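Local atomic coordinates of 6-pyruvoyl tetrahydrobiopterin synthase (Plasmodium vivax, PDB entry 3LX3), a protein that is a zinc-binding member of the 6-pyruvoyl tetrahydropterin synthase family, with the tunnelling (T-fold) architecture, and assembles from six chains. Residues A[52-63]-A[157-168]; A[100-108]-A[118-126]. All coordinates share one frame; numbering follows the deposited sequence. Where two conformers were deposited one is given.

Contact 1 of 2, residues A[52-63]-A[157-168]; sequences YNVSLRLRGNIQ and RSVNYMEVTVSE. With XTN (2-amino-1,5-dihydropteridine-4,6-dione), chain C.
Strands 52-61 and 161-167 run antiparallel, their axes 4.7 Å apart at 163°, as neighbours in the antiparallel sheet of the T-fold. Asn53 with Ser167, Ser55 with Thr165 and Arg57 with Glu163 form hydrogen-bonded pairs; the straightest bond joins Arg57 N to Glu163 O (2.8 Å, 175° at the hydrogen). Val54, Leu56, Leu58, Met162, Val164 and Val166 occupy the face packed against helices 71-85 and 134-149. There Leu56 CD1 meets Met162 CE obliquely at 3.8 Å, while Leu58 and Met162 run side by side.

The other face is polar. The Arg59 guanidinium lies flat on the Tyr161 ring, planes 6° apart and CZ 3.9 Å from the ring centroid, a cation-pi stack. Arg59 stays extended from CG to NE, which carries the group along the ring, and its NE also forms a salt bridge with Glu22. Tyr161 OH in turn donates to the anti lone pair of Glu163 OE1, at the edge of the phenol ring. The other carboxylate oxygen of Glu163, OE2, forms a salt bridge with Arg57 NE at 3.1 Å, so both oxygens of Glu163 are engaged. A bend at chi3 brings Arg57 NE to that oxygen.

Beyond the paired strands, Ser158, at the Schellman end of helix 151-156, accepts Asn61 N at OG (2.8 Å). At the opposite end lies Glu168, a zinc ligand with His36, His48 and His50. Its CG rests beside Tyr52 CE1, and water 1 accepts from Tyr52 OH and donates to Glu168 OE2. Glu168 OE2 also takes a weak hydrogen bond from N5 of 2-amino-1,5-dihydropteridine-4,6-dione, 3.4 Å away.

Contact 2 of 2, residues A[100-108]-A[118-126]; sequences IQEVNDNFK and SFPKRDCVQ
Strands 106-108 and 118-120 pair antiparallel at 160°, with axes 4.5 Å apart, and Phe107 and Phe119 form the hydrogen-bonded pair: Phe107 N reaches Phe119 O at 2.8 Å and Phe119 N returns to Phe107 O. Just past the strand, Lys121 N meets Asp105 O almost perfectly straight, 179° at the hydrogen.

Residues 121-126 meet the Phe107 ring from several directions. Lys121 crosses it at about a right angle, with CG over the ring centre, 3.7 Å from the centroid and 14° off the normal, a CH-pi contact. Cys124 SG lies at the ring edge, a sulfur-aromatic contact, and the Gln126 amide approaches Phe107 CZ obliquely. Extended beyond CG, the Lys121 chain carries NZ past the ring to the type II' turn 103-106. The salt bridge of Lys121 NZ to Glu102 OE2, at 3.3 Å, is weak and rests on one of two Glu102 conformers; the bond of NZ to Asn104 O is weak as well. Water 2 and water 4 accept from NZ and donate to Asn104 O and Asp105 OD1.

On the face that carries Ser118, opposite to that of Phe107 and Phe119, Asn106 ND2 donates to Ser118 OG at 2.9 Å, close to the amide plane, and also bonds Glu116 O of a neighbouring subunit. Ser118 makes backbone bonds to that same subunit. The arrangement is a three-stranded antiparallel meander, 98-103, 106-111 and 116-120, whose last strand faces a subunit interface.

Overall arrangement
Along the chain, contact 2 is nested within the long connection closed by contact 1: 100-108 and 118-126 both fall between 52-63 and 157-168. Their centres are about 33 Å apart, on opposite sides of the chain's centre, and their nearest atoms remain about 9 Å apart. Contact 1 joins two strands inside the large antiparallel sheet, against helices 71-85 and 134-149; contact 2 joins the small three-stranded sheet to the following strand 124-127, which pairs in parallel with 89-92 in another sheet. Both touch the same neighbouring subunit, through Glu168 in contact 1 and Asn106 and Asp123 in contact 2, so the zinc-site end of the main sheet and the smaller sheet both contribute to assembly.

Contact 1 of 2, residues A[52-63]-A[157-168]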
loop_
_atom_site.group_PDB
_atom_site.type_symbol
_atom_site.label_atom_id
_atom_site.label_comp_id
_atom_site.label_asym_id
_atom_site.label_seq_id
_atom_site.Cartn_x
_atom_site.Cartn_y
_atom_site.Cartn_z
ATOM N N TYR A 52 -1.511 16.507 -0.272
ATOM C CA TYR A 52 -0.301 16.429 -1.061
ATOM C C TYR A 52 0.753 15.630 -0.332
ATOM O O TYR A 52 0.869 15.698 0.893
ATOM C CB TYR A 52 0.265 17.813 -1.317
ATOM C CG TYR A 52 -0.487 18.702 -2.308
ATOM C CD1 TYR A 52 -0.187 18.680 -3.652
ATOM C CD2 TYR A 52 -1.499 19.555 -1.894
ATOM C CE1 TYR A 52 -0.822 19.533 -4.583
ATOM C CE2 TYR A 52 -2.154 20.367 -2.804
ATOM C CZ TYR A 52 -1.839 20.351 -4.137
ATOM O OH TYR A 52 -2.540 21.189 -4.981
ATOM N N ASN A 53 1.560 14.884 -1.073
ATOM C CA ASN A 53 2.649 14.118 -0.493
ATOM C C ASN A 53 3.970 14.398 -1.226
ATOM O O ASN A 53 3.967 14.605 -2.432
ATOM C CB ASN A 53 2.326 12.644 -0.635
ATOM C CG ASN A 53 3.289 11.797 0.099
ATOM O OD1 ASN A 53 4.203 11.225 -0.506
ATOM N ND2 ASN A 53 3.172 11.788 1.401
ATOM N N VAL A 54 5.083 14.419 -0.485
ATOM C CA VAL A 54 6.403 14.752 -1.000
ATOM C C VAL A 54 7.329 13.624 -0.669
ATOM O O VAL A 54 7.393 13.187 0.481
ATOM C CB VAL A 54 6.994 16.009 -0.267
ATOM C CG1 VAL A 54 8.469 16.232 -0.665
ATOM C CG2 VAL A 54 6.187 17.199 -0.563
ATOM N N SER A 55 8.106 13.205 -1.665
ATOM C CA SER A 55 9.266 12.368 -1.402
ATOM C C SER A 55 10.530 13.037 -1.890
ATOM O O SER A 55 10.512 13.826 -2.816
ATOM C CB SER A 55 9.120 10.992 -1.994
ATOM O OG SER A 55 9.119 11.054 -3.388
ATOM N N LEU A 56 11.651 12.681 -1.274
ATOM C CA LEU A 56 12.962 13.219 -1.647
ATOM C C LEU A 56 13.909 12.074 -1.952
ATOM O O LEU A 56 14.010 11.124 -1.170
ATOM C CB LEU A 56 13.538 14.062 -0.497
ATOM C CG LEU A 56 14.993 14.503 -0.595
ATOM C CD1 LEU A 56 15.178 15.525 -1.714
ATOM C CD2 LEU A 56 15.430 15.087 0.763
ATOM N N ARG A 57 14.586 12.206 -3.099
ATOM C CA ARG A 57 15.634 11.291 -3.525
ATOM C C ARG A 57 16.905 12.100 -3.734
ATOM O O ARG A 57 16.868 13.229 -4.240
ATOM C CB ARG A 57 15.212 10.615 -4.817
ATOM C CG ARG A 57 16.172 9.624 -5.454
ATOM C CD ARG A 57 15.434 8.916 -6.629
ATOM N NE ARG A 57 13.993 8.714 -6.354
ATOM C CZ ARG A 57 13.319 7.559 -6.382
ATOM N NH1 ARG A 57 13.894 6.414 -6.705
ATOM N NH2 ARG A 57 12.022 7.562 -6.103
ATOM N N LEU A 58 18.027 11.505 -3.378
ATOM C CA LEU A 58 19.306 12.165 -3.619
ATOM C C LEU A 58 20.374 11.130 -3.892
ATOM O O LEU A 58 20.173 9.939 -3.625
ATOM C CB LEU A 58 19.691 13.077 -2.461
ATOM C CG LEU A 58 19.836 12.518 -1.027
ATOM C CD1 LEU A 58 21.126 11.727 -0.857
ATOM C CD2 LEU A 58 19.810 13.672 -0.030
ATOM N N ARG A 59 21.511 11.564 -4.440
ATOM C CA ARG A 59 22.651 10.695 -4.738
ATOM C C ARG A 59 23.932 11.325 -4.215
ATOM O O ARG A 59 24.123 12.569 -4.312
ATOM C CB ARG A 59 22.803 10.465 -6.242
ATOM C CG ARG A 59 21.597 9.788 -6.875
ATOM C CD ARG A 59 21.635 9.815 -8.354
ATOM N NE ARG A 59 20.387 9.312 -8.915
ATOM C CZ ARG A 59 19.907 9.665 -10.099
ATOM N NH1 ARG A 59 20.572 10.528 -10.857
ATOM N NH2 ARG A 59 18.769 9.147 -10.520
ATOM N N GLY A 60 24.821 10.488 -3.698
ATOM C CA GLY A 60 26.167 10.932 -3.309
ATOM C C GLY A 60 26.997 9.703 -3.056
ATOM O O GLY A 60 26.537 8.577 -3.264
ATOM N N ASN A 61 28.223 9.892 -2.609
ATOM C CA ASN A 61 29.068 8.780 -2.200
ATOM C C ASN A 61 28.808 8.429 -0.739
ATOM O O ASN A 61 28.549 9.324 0.084
ATOM C CB ASN A 61 30.549 9.141 -2.369
ATOM C CG ASN A 61 30.918 9.453 -3.792
ATOM O OD1 ASN A 61 30.409 8.857 -4.722
ATOM N ND2 ASN A 61 31.841 10.390 -3.963
ATOM N N ILE A 62 28.915 7.148 -0.415
ATOM C CA ILE A 62 28.837 6.709 0.991
ATOM C C ILE A 62 30.079 7.260 1.693
ATOM O O ILE A 62 31.229 7.068 1.195
ATOM C CB ILE A 62 28.795 5.175 1.113
ATOM C CG1 ILE A 62 27.618 4.616 0.325
ATOM C CG2 ILE A 62 28.701 4.729 2.574
ATOM C CD1 ILE A 62 27.674 3.112 0.113
ATOM N N GLN A 63 29.882 7.994 2.785
ATOM C CA GLN A 63 30.973 8.613 3.549
ATOM C C GLN A 63 31.572 7.639 4.565
ATOM O O GLN A 63 31.076 6.517 4.737
ATOM C CB GLN A 63 30.454 9.854 4.258
ATOM C CG GLN A 63 29.895 10.881 3.296
ATOM C CD GLN A 63 30.955 11.380 2.318
ATOM O OE1 GLN A 63 31.916 12.038 2.713
ATOM N NE2 GLN A 63 30.835 10.980 1.069
ATOM N N ARG A 157 28.796 16.473 2.223
ATOM C CA ARG A 157 28.410 15.049 2.250
ATOM C C ARG A 157 28.566 14.327 0.905
ATOM O O ARG A 157 28.309 13.151 0.797
ATOM C CB ARG A 157 26.960 14.906 2.728
ATOM C CG ARG A 157 26.735 15.383 4.173
ATOM C CD ARG A 157 27.556 14.602 5.211
ATOM N NE ARG A 157 27.364 13.166 5.118
ATOM C CZ ARG A 157 27.803 12.291 6.036
ATOM N NH1 ARG A 157 28.416 12.706 7.153
ATOM N NH2 ARG A 157 27.611 11.013 5.865
ATOM N N SER A 158 29.004 15.075 -0.113
ATOM C CA SER A 158 29.222 14.584 -1.487
ATOM C C SER A 158 27.956 14.481 -2.331
ATOM O O SER A 158 27.979 13.917 -3.423
ATOM C CB SER A 158 30.005 13.278 -1.557
ATOM O OG SER A 158 29.231 12.146 -1.347
ATOM N N VAL A 159 26.843 15.014 -1.837
ATOM C CA VAL A 159 25.587 14.929 -2.563
ATOM C C VAL A 159 25.707 15.739 -3.850
ATOM O O VAL A 159 26.150 16.876 -3.813
ATOM C CB VAL A 159 24.410 15.421 -1.712
ATOM C CG1 VAL A 159 23.094 15.448 -2.537
ATOM C CG2 VAL A 159 24.225 14.482 -0.520
ATOM N N ASN A 160 25.362 15.121 -4.978
ATOM C CA ASN A 160 25.386 15.819 -6.267
ATOM C C ASN A 160 24.077 15.838 -7.065
ATOM O O ASN A 160 24.036 16.291 -8.212
ATOM C CB ASN A 160 26.529 15.353 -7.146
ATOM C CG ASN A 160 26.355 13.964 -7.680
ATOM O OD1 ASN A 160 25.383 13.292 -7.438
ATOM N ND2 ASN A 160 27.311 13.555 -8.500
ATOM N N TYR A 161 23.007 15.365 -6.427
ATOM C CA TYR A 161 21.716 15.263 -7.094
ATOM C C TYR A 161 20.617 15.270 -6.058
ATOM O O TYR A 161 20.686 14.533 -5.067
ATOM C CB TYR A 161 21.664 13.953 -7.861
ATOM C CG TYR A 161 20.393 13.692 -8.630
ATOM C CD1 TYR A 161 20.213 14.213 -9.913
ATOM C CD2 TYR A 161 19.400 12.903 -8.101
ATOM C CE1 TYR A 161 19.024 13.944 -10.628
ATOM C CE2 TYR A 161 18.213 12.636 -8.809
ATOM C CZ TYR A 161 18.061 13.149 -10.069
ATOM O OH TYR A 161 16.914 12.939 -10.797
ATOM N N MET A 162 19.607 16.133 -6.285
ATOM C CA MET A 162 18.452 16.273 -5.398
ATOM C C MET A 162 17.213 16.210 -6.272
ATOM O O MET A 162 17.184 16.809 -7.345
ATOM C CB MET A 162 18.490 17.629 -4.673
ATOM C CG MET A 162 19.638 17.720 -3.663
ATOM S SD MET A 162 19.258 16.852 -2.167
ATOM C CE MET A 162 18.067 17.975 -1.473
ATOM N N GLU A 163 16.225 15.447 -5.812
ATOM C CA GLU A 163 15.013 15.206 -6.611
ATOM C C GLU A 163 13.799 15.097 -5.701
ATOM O O GLU A 163 13.789 14.354 -4.721
ATOM C CB GLU A 163 15.186 13.917 -7.411
ATOM C CG GLU A 163 13.963 13.447 -8.174
ATOM C CD GLU A 163 14.102 11.994 -8.619
ATOM O OE1 GLU A 163 14.917 11.743 -9.527
ATOM O OE2 GLU A 163 13.348 11.163 -8.105
ATOM N N VAL A 164 12.770 15.873 -6.017
ATOM C CA VAL A 164 11.512 15.860 -5.309
ATOM C C VAL A 164 10.385 15.336 -6.186
ATOM O O VAL A 164 10.284 15.689 -7.370
ATOM C CB VAL A 164 11.164 17.309 -4.829
ATOM C CG1 VAL A 164 9.712 17.530 -4.554
ATOM C CG2 VAL A 164 12.056 17.681 -3.607
ATOM N N THR A 165 9.548 14.486 -5.588
ATOM C CA THR A 165 8.294 14.033 -6.177
ATOM C C THR A 165 7.177 14.582 -5.315
ATOM O O THR A 165 7.167 14.394 -4.112
ATOM C CB THR A 165 8.226 12.502 -6.280
ATOM O OG1 THR A 165 9.321 12.053 -7.104
ATOM C CG2 THR A 165 6.895 12.083 -6.883
ATOM N N VAL A 166 6.231 15.274 -5.949
ATOM C CA VAL A 166 5.001 15.750 -5.281
ATOM C C VAL A 166 3.823 15.072 -5.956
ATOM O O VAL A 166 3.727 14.953 -7.187
ATOM C CB VAL A 166 4.864 17.274 -5.390
ATOM C CG1 VAL A 166 3.472 17.717 -4.825
ATOM C CG2 VAL A 166 6.000 17.986 -4.675
ATOM N N SER A 167 2.890 14.604 -5.137
ATOM C CA SER A 167 1.610 14.117 -5.668
ATOM C C SER A 167 0.440 14.901 -5.116
ATOM O O SER A 167 0.433 15.196 -3.922
ATOM C CB SER A 167 1.480 12.658 -5.363
ATOM O OG SER A 167 1.392 12.357 -4.013
ATOM N N GLU A 168 -0.537 15.275 -5.960
ATOM C CA GLU A 168 -1.805 15.796 -5.514
ATOM C C GLU A 168 -2.588 14.633 -4.921
ATOM O O GLU A 168 -3.275 14.807 -3.961
ATOM C CB GLU A 168 -2.704 16.299 -6.672
ATOM C CG GLU A 168 -2.638 17.735 -7.111
ATOM C CD GLU A 168 -3.658 17.991 -8.246
ATOM O OE1 GLU A 168 -4.239 16.995 -8.741
ATOM O OE2 GLU A 168 -3.927 19.158 -8.603
HETATM N N1 XTN C . -2.073 17.962 -14.945
HETATM C C2 XTN C . -0.796 18.204 -14.589
HETATM N N2 XTN C . 0.217 17.944 -15.436
HETATM N N3 XTN C . -0.499 18.798 -13.335
HETATM C C4 XTN C . -1.458 19.063 -12.433
HETATM O O4 XTN C . -1.127 19.550 -11.324
HETATM N N5 XTN C . -3.812 19.008 -11.968
HETATM C C6 XTN C . -5.093 18.744 -12.366
HETATM O O6 XTN C . -6.028 18.978 -11.596
HETATM C C7 XTN C . -5.339 18.219 -13.671
HETATM N N8 XTN C . -4.297 17.983 -14.470
HETATM C C4A XTN C . -2.768 18.762 -12.813
HETATM C C8A XTN C . -3.046 18.223 -14.069
HETATM O O HOH W 1 -1.707 20.796 -7.532
#

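Contact 2 of 2, residues A[100-108]-A[118-126]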
loop_
_atom_site.group_PDB
_atom_site.type_symbol
_atom_site.label_atom_id
_atom_site.label_comp_id
_atom_site.label_asym_id
_atom_site.label_seq_id
_atom_site.Cartn_x
_atom_site.Cartn_y
_atom_site.Cartn_z
ATOM N N ILE A 100 -5.221 39.420 -7.570
ATOM C CA ILE A 100 -5.075 39.099 -6.145
ATOM C C ILE A 100 -5.069 40.434 -5.413
ATOM O O ILE A 100 -4.151 41.236 -5.615
ATOM C CB ILE A 100 -3.785 38.286 -5.855
ATOM C CG1 ILE A 100 -3.800 36.973 -6.653
ATOM C CG2 ILE A 100 -3.640 38.077 -4.328
ATOM C CD1 ILE A 100 -2.496 36.133 -6.596
ATOM N N GLN A 101 -6.118 40.713 -4.646
ATOM C CA GLN A 101 -6.306 42.010 -3.955
ATOM C C GLN A 101 -6.176 41.790 -2.447
ATOM O O GLN A 101 -6.589 40.745 -1.932
ATOM C CB GLN A 101 -7.709 42.621 -4.284
ATOM C CG GLN A 101 -8.039 44.070 -3.703
ATOM C CD GLN A 101 -9.459 44.659 -4.052
ATOM O OE1 GLN A 101 -10.137 44.174 -4.946
ATOM N NE2 GLN A 101 -9.858 45.726 -3.371
ATOM N N GLU A 102 -5.587 42.740 -1.734
ATOM C CA GLU A 102 -5.611 42.753 -0.280
ATOM C C GLU A 102 -6.778 43.588 0.182
ATOM O O GLU A 102 -6.845 44.771 -0.134
ATOM C CB GLU A 102 -4.377 43.422 0.251
ATOM C CG GLU A 102 -3.120 42.732 -0.050
ATOM C CD GLU A 102 -2.005 43.482 0.604
ATOM O OE1 GLU A 102 -1.767 44.614 0.172
ATOM O OE2 GLU A 102 -1.439 42.975 1.587
ATOM N N VAL A 103 -7.708 43.005 0.905
ATOM C CA VAL A 103 -8.899 43.666 1.392
ATOM C C VAL A 103 -8.955 43.411 2.892
ATOM O O VAL A 103 -9.180 42.280 3.320
ATOM C CB VAL A 103 -10.182 43.127 0.725
ATOM C CG1 VAL A 103 -11.427 43.810 1.296
ATOM C CG2 VAL A 103 -10.069 43.324 -0.808
ATOM N N ASN A 104 -8.742 44.449 3.694
ATOM C CA ASN A 104 -8.670 44.307 5.121
ATOM C C ASN A 104 -7.644 43.201 5.462
ATOM O O ASN A 104 -6.497 43.295 5.073
ATOM C CB ASN A 104 -10.058 44.105 5.722
ATOM C CG ASN A 104 -10.960 45.331 5.493
ATOM O OD1 ASN A 104 -10.482 46.476 5.536
ATOM N ND2 ASN A 104 -12.229 45.094 5.159
ATOM N N ASP A 105 -8.050 42.160 6.190
ATOM C CA ASP A 105 -7.120 41.057 6.520
ATOM C C ASP A 105 -7.356 39.817 5.660
ATOM O O ASP A 105 -7.006 38.712 6.047
ATOM C CB ASP A 105 -7.225 40.724 8.005
ATOM C CG ASP A 105 -6.913 41.911 8.866
ATOM O OD1 ASP A 105 -5.959 42.618 8.564
ATOM O OD2 ASP A 105 -7.663 42.107 9.848
ATOM N N ASN A 106 -7.916 40.044 4.484
ATOM C CA ASN A 106 -8.190 38.981 3.505
ATOM C C ASN A 106 -7.466 39.192 2.193
ATOM O O ASN A 106 -7.052 40.299 1.860
ATOM C CB ASN A 106 -9.684 38.928 3.182
ATOM C CG ASN A 106 -10.487 38.157 4.194
ATOM O OD1 ASN A 106 -10.220 38.256 5.405
ATOM N ND2 ASN A 106 -11.471 37.355 3.710
ATOM N N PHE A 107 -7.326 38.084 1.459
ATOM C CA PHE A 107 -6.997 38.131 0.029
ATOM C C PHE A 107 -8.274 37.878 -0.734
ATOM O O PHE A 107 -8.994 36.884 -0.465
ATOM C CB PHE A 107 -5.977 37.068 -0.364
ATOM C CG PHE A 107 -4.567 37.309 0.146
ATOM C CD1 PHE A 107 -3.847 38.443 -0.224
ATOM C CD2 PHE A 107 -3.961 36.390 0.988
ATOM C CE1 PHE A 107 -2.558 38.641 0.233
ATOM C CE2 PHE A 107 -2.684 36.596 1.456
ATOM C CZ PHE A 107 -1.998 37.735 1.088
ATOM N N LYS A 108 -8.547 38.772 -1.680
ATOM C CA LYS A 108 -9.669 38.621 -2.605
ATOM C C LYS A 108 -9.092 38.276 -3.981
ATOM O O LYS A 108 -8.210 38.955 -4.491
ATOM C CB LYS A 108 -10.530 39.876 -2.638
ATOM C CG LYS A 108 -11.633 39.867 -3.701
ATOM C CD LYS A 108 -12.392 41.160 -3.659
ATOM C CE LYS A 108 -13.425 41.195 -4.746
ATOM N NZ LYS A 108 -14.185 42.488 -4.714
ATOM N N SER A 118 -12.730 35.051 -1.484
ATOM C CA SER A 118 -12.060 35.826 -0.451
ATOM C C SER A 118 -11.730 34.917 0.723
ATOM O O SER A 118 -12.566 34.133 1.158
ATOM C CB SER A 118 -12.956 36.951 0.018
ATOM O OG SER A 118 -12.251 37.749 0.975
ATOM N N PHE A 119 -10.478 34.998 1.179
ATOM C CA PHE A 119 -10.018 34.179 2.287
ATOM C C PHE A 119 -9.202 35.027 3.245
ATOM O O PHE A 119 -8.500 35.915 2.816
ATOM C CB PHE A 119 -9.025 33.085 1.797
ATOM C CG PHE A 119 -9.440 32.282 0.577
ATOM C CD1 PHE A 119 -10.660 31.672 0.520
ATOM C CD2 PHE A 119 -8.621 32.149 -0.510
ATOM C CE1 PHE A 119 -11.026 30.910 -0.615
ATOM C CE2 PHE A 119 -9.053 31.369 -1.628
ATOM C CZ PHE A 119 -10.187 30.741 -1.599
ATOM N N PRO A 120 -9.269 34.740 4.568
ATOM C CA PRO A 120 -8.338 35.404 5.431
ATOM C C PRO A 120 -6.890 35.196 4.963
ATOM O O PRO A 120 -6.542 34.103 4.535
ATOM C CB PRO A 120 -8.535 34.708 6.767
ATOM C CG PRO A 120 -9.941 34.121 6.693
ATOM C CD PRO A 120 -10.056 33.730 5.268
ATOM N N LYS A 121 -6.069 36.228 5.038
ATOM C CA LYS A 121 -4.661 36.128 4.616
ATOM C C LYS A 121 -3.950 35.006 5.337
ATOM O O LYS A 121 -3.156 34.295 4.742
ATOM C CB LYS A 121 -3.920 37.449 4.861
ATOM C CG LYS A 121 -4.342 38.607 3.988
ATOM C CD LYS A 121 -3.636 39.896 4.421
ATOM C CE LYS A 121 -4.090 41.106 3.670
ATOM N NZ LYS A 121 -3.321 42.327 4.240
ATOM N N ARG A 122 -4.263 34.834 6.627
ATOM C CA ARG A 122 -3.597 33.816 7.455
ATOM C C ARG A 122 -3.966 32.392 7.055
ATOM O O ARG A 122 -3.252 31.450 7.419
ATOM C CB ARG A 122 -3.894 34.031 8.932
ATOM C CG ARG A 122 -5.320 33.871 9.362
ATOM C CD ARG A 122 -5.453 34.011 10.892
ATOM N NE ARG A 122 -4.617 33.001 11.545
ATOM C CZ ARG A 122 -5.004 31.771 11.886
ATOM N NH1 ARG A 122 -4.132 30.944 12.446
ATOM N NH2 ARG A 122 -6.252 31.366 11.706
ATOM N N ASP A 123 -5.045 32.229 6.288
ATOM C CA ASP A 123 -5.439 30.902 5.793
ATOM C C ASP A 123 -4.680 30.557 4.518
ATOM O O ASP A 123 -4.801 29.446 4.011
ATOM C CB ASP A 123 -6.940 30.845 5.465
ATOM C CG ASP A 123 -7.813 30.740 6.677
ATOM O OD1 ASP A 123 -7.604 31.467 7.703
ATOM O OD2 ASP A 123 -8.813 29.957 6.639
ATOM N N CYS A 124 -3.931 31.500 3.969
ATOM C CA CYS A 124 -3.258 31.322 2.697
ATOM C C CYS A 124 -1.737 31.264 2.879
ATOM O O CYS A 124 -1.192 31.929 3.792
ATOM C CB CYS A 124 -3.553 32.479 1.759
ATOM S SG CYS A 124 -5.314 32.739 1.396
ATOM N N VAL A 125 -1.103 30.496 1.994
ATOM C CA VAL A 125 0.338 30.534 1.873
ATOM C C VAL A 125 0.642 31.073 0.493
ATOM O O VAL A 125 0.223 30.482 -0.519
ATOM C CB VAL A 125 0.987 29.192 2.217
ATOM C CG1 VAL A 125 0.861 28.948 3.736
ATOM C CG2 VAL A 125 0.401 28.017 1.418
ATOM N N GLN A 126 1.330 32.217 0.479
ATOM C CA GLN A 126 1.685 32.876 -0.760
ATOM C C GLN A 126 2.989 32.264 -1.254
ATOM O O GLN A 126 4.063 32.419 -0.628
ATOM C CB GLN A 126 1.862 34.391 -0.601
ATOM C CG GLN A 126 0.568 35.154 -0.594
ATOM C CD GLN A 126 0.808 36.599 -0.896
ATOM O OE1 GLN A 126 1.454 37.290 -0.107
ATOM N NE2 GLN A 126 0.331 37.061 -2.051
HETATM O O HOH W 2 -4.754 44.646 3.567
HETATM O O HOH W 3 -5.750 37.064 8.111
HETATM O O HOH W 4 -3.744 42.177 7.093
#